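Local atomic coordinates of short chain dehydrogenase (Leptospira borgpetersenii serovar Hardjo-bovis, PDB entry 6UH2), a protein that binds NAD+ and probably acts as an oxidoreductase on CH-OH groups, as a member of the short-chain dehydrogenase/reductase family. Residues B[94-99]-B[143-148]. Sequence-based numbering, arbitrary orientation.
With NAD (nicotinamide-adenine-dinucleotide), chain D.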
loop_
_atom_site.group_PDB
_atom_site.type_symbol
_atom_site.label_atom_id
_atom_site.label_comp_id
_atom_site.label_asym_id
_atom_site.label_seq_id
_atom_site.Cartn_x
_atom_site.Cartn_y
_atom_site.Cartn_z
ATOM N N LEU B 94 -7.524 15.234 0.894
ATOM C CA LEU B 94 -6.423 16.197 0.841
ATOM C C LEU B 94 -5.146 15.456 0.468
ATOM O O LEU B 94 -4.756 14.514 1.163
ATOM C CB LEU B 94 -6.227 16.910 2.185
ATOM C CG LEU B 94 -4.895 17.677 2.317
ATOM C CD1 LEU B 94 -4.860 18.868 1.344
ATOM C CD2 LEU B 94 -4.620 18.169 3.743
ATOM N N ILE B 95 -4.491 15.882 -0.610
ATOM C CA ILE B 95 -3.224 15.289 -1.033
ATOM C C ILE B 95 -2.142 16.354 -0.912
ATOM O O ILE B 95 -2.117 17.321 -1.684
ATOM C CB ILE B 95 -3.290 14.726 -2.459
ATOM C CG1 ILE B 95 -4.443 13.724 -2.584
ATOM C CG2 ILE B 95 -1.954 14.064 -2.837
ATOM C CD1 ILE B 95 -4.457 12.972 -3.884
ATOM N N ASN B 96 -1.233 16.169 0.051
ATOM C CA ASN B 96 -0.119 17.095 0.266
ATOM C C ASN B 96 1.038 16.676 -0.639
ATOM O O ASN B 96 2.022 16.063 -0.221
ATOM C CB ASN B 96 0.282 17.105 1.737
ATOM C CG ASN B 96 -0.704 17.866 2.602
ATOM O OD1 ASN B 96 -0.976 19.038 2.353
ATOM N ND2 ASN B 96 -1.259 17.195 3.618
ATOM N N CYS B 97 0.913 17.011 -1.906
ATOM C CA CYS B 97 1.902 16.560 -2.872
ATOM C C CYS B 97 3.026 17.564 -3.073
ATOM O O CYS B 97 4.101 17.181 -3.543
ATOM C CB CYS B 97 1.215 16.242 -4.214
ATOM S SG CYS B 97 2.261 15.312 -5.376
ATOM N N ALA B 98 2.825 18.824 -2.698
ATOM C CA ALA B 98 3.871 19.819 -2.896
ATOM C C ALA B 98 5.117 19.457 -2.096
ATOM O O ALA B 98 5.032 19.047 -0.932
ATOM C CB ALA B 98 3.362 21.197 -2.486
ATOM N N GLY B 99 6.274 19.610 -2.738
ATOM C CA GLY B 99 7.558 19.347 -2.109
ATOM C C GLY B 99 8.670 19.912 -2.957
ATOM O O GLY B 99 8.553 19.990 -4.184
ATOM N N GLY B 143 -13.027 12.783 6.260
ATOM C CA GLY B 143 -12.064 13.014 5.196
ATOM C C GLY B 143 -10.869 12.076 5.254
ATOM O O GLY B 143 -10.655 11.347 6.226
ATOM N N ILE B 144 -10.072 12.099 4.175
ATOM C CA ILE B 144 -8.834 11.320 4.065
ATOM C C ILE B 144 -7.696 12.244 3.644
ATOM O O ILE B 144 -7.829 13.002 2.678
ATOM C CB ILE B 144 -8.960 10.164 3.053
ATOM C CG1 ILE B 144 -10.107 9.221 3.437
ATOM C CG2 ILE B 144 -7.636 9.369 2.931
ATOM C CD1 ILE B 144 -10.443 8.218 2.334
ATOM N N ILE B 145 -6.565 12.143 4.333
ATOM C CA ILE B 145 -5.361 12.898 3.998
ATOM C C ILE B 145 -4.314 11.930 3.461
ATOM O O ILE B 145 -4.133 10.827 3.994
ATOM C CB ILE B 145 -4.829 13.670 5.224
ATOM C CG1 ILE B 145 -5.880 14.678 5.719
ATOM C CG2 ILE B 145 -3.501 14.352 4.918
ATOM C CD1 ILE B 145 -5.468 15.433 7.001
ATOM N N LEU B 146 -3.619 12.343 2.406
ATOM C CA LEU B 146 -2.506 11.560 1.871
ATOM C C LEU B 146 -1.306 12.481 1.732
ATOM O O LEU B 146 -1.368 13.465 0.989
ATOM C CB LEU B 146 -2.850 10.921 0.519
ATOM C CG LEU B 146 -1.689 10.130 -0.111
ATOM C CD1 LEU B 146 -1.291 8.934 0.776
ATOM C CD2 LEU B 146 -2.025 9.673 -1.546
ATOM N N ASN B 147 -0.231 12.164 2.451
ATOM C CA ASN B 147 1.000 12.939 2.425
ATOM C C ASN B 147 2.010 12.289 1.486
ATOM O O ASN B 147 1.857 11.139 1.063
ATOM C CB ASN B 147 1.575 13.069 3.844
ATOM C CG ASN B 147 0.651 13.827 4.763
ATOM O OD1 ASN B 147 -0.027 14.762 4.334
ATOM N ND2 ASN B 147 0.599 13.424 6.029
ATOM N N PHE B 148 3.057 13.040 1.157
ATOM C CA PHE B 148 4.097 12.549 0.260
ATOM C C PHE B 148 5.437 12.590 0.981
ATOM O O PHE B 148 5.927 13.666 1.347
ATOM C CB PHE B 148 4.114 13.331 -1.060
ATOM C CG PHE B 148 3.316 12.654 -2.139
ATOM C CD1 PHE B 148 1.929 12.697 -2.116
ATOM C CD2 PHE B 148 3.949 11.909 -3.129
ATOM C CE1 PHE B 148 1.181 12.029 -3.093
ATOM C CE2 PHE B 148 3.212 11.243 -4.094
ATOM C CZ PHE B 148 1.825 11.302 -4.079
HETATM P PA NAD D . 7.821 18.822 -8.967
HETATM O O1A NAD D . 9.039 19.726 -8.654
HETATM O O2A NAD D . 7.568 18.352 -10.400
HETATM O O5B NAD D . 6.436 19.489 -8.400
HETATM C C5B NAD D . 6.328 20.120 -7.137
HETATM C C4B NAD D . 5.161 21.056 -7.302
HETATM O O4B NAD D . 5.023 21.697 -5.979
HETATM C C3B NAD D . 5.407 22.170 -8.332
HETATM O O3B NAD D . 4.263 22.316 -9.208
HETATM C C2B NAD D . 5.526 23.425 -7.456
HETATM O O2B NAD D . 5.063 24.604 -8.130
HETATM C C1B NAD D . 4.703 23.047 -6.203
HETATM N N9A NAD D . 5.099 23.961 -5.137
HETATM C C8A NAD D . 6.373 24.441 -4.835
HETATM N N7A NAD D . 6.336 25.300 -3.852
HETATM C C5A NAD D . 4.990 25.414 -3.503
HETATM C C6A NAD D . 4.313 26.179 -2.560
HETATM N N6A NAD D . 4.950 27.026 -1.727
HETATM N N1A NAD D . 2.981 26.043 -2.474
HETATM C C2A NAD D . 2.335 25.208 -3.290
HETATM N N3A NAD D . 2.896 24.447 -4.233
HETATM C C4A NAD D . 4.230 24.584 -4.300
HETATM O O3 NAD D . 7.858 17.524 -8.000
HETATM P PN NAD D . 7.401 15.989 -8.191
HETATM O O1N NAD D . 8.593 15.113 -8.655
HETATM O O2N NAD D . 6.037 16.000 -8.888
HETATM O O5D NAD D . 7.258 15.665 -6.550
HETATM C C5D NAD D . 5.972 15.670 -5.966
HETATM C C4D NAD D . 6.139 15.136 -4.546
HETATM O O4D NAD D . 6.829 13.822 -4.538
HETATM C C3D NAD D . 7.071 16.045 -3.746
HETATM O O3D NAD D . 6.681 16.077 -2.367
HETATM C C2D NAD D . 8.470 15.359 -3.797
HETATM O O2D NAD D . 9.287 15.646 -2.675
HETATM C C1D NAD D . 8.010 13.873 -3.784
HETATM N N1N NAD D . 8.987 12.924 -4.429
HETATM C C2N NAD D . 9.405 13.104 -5.712
HETATM C C3N NAD D . 10.296 12.211 -6.253
HETATM C C7N NAD D . 10.752 12.420 -7.656
HETATM O O7N NAD D . 11.679 11.740 -8.068
HETATM N N7N NAD D . 10.116 13.342 -8.413
HETATM C C4N NAD D . 10.743 11.136 -5.466
HETATM C C5N NAD D . 10.311 10.986 -4.182
HETATM C C6N NAD D . 9.404 11.908 -3.663
HETATM O O HOH W 1 3.626 15.917 2.141
#
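Cys97 SG sits over one face of the Phe148 ring, 4.0 Å from its centroid and almost on the ring normal, while Ile95 CG2 comes obliquely to CE1 of the same ring and NAD O4D, also obliquely, to CD2, each at 3.7 Å. The amides of Asn96 and Asn147 lie side by side, nearly coplanar, 29° apart. Strands 93-96 and 144-148 are neighbouring parallel strands in the middle of the Rossmann-fold sheet, and Cys97 belongs to the loop that follows the first. Backbone bonds set the register: Leu94 O accepts from Leu146 N, and Leu146 O from Asn96 N at 2.9 Å. Beyond them the strands diverge at their C-terminal ends, where NAD binds, and a water bridges the gap, donating to Asn96 O and accepting from Phe148 N. With SG anti to the backbone N (chi1 -167°), Cys97 reaches the ring and also meets NAD C5D at 3.8 Å; its carbonyl O accepts a hydrogen bond from NAD O3D. Phe148 O is hydrogen-bonded to Lys177 NZ, which also bonds NAD. Asn147 ND2 bonds Thr184 OG1 of helix 171-191, and Asn147 OD1 takes an N-H from Asn96 ND2 at 2.8 Å, the acceptor OD1 lying 13° out of the Asn96 amide plane.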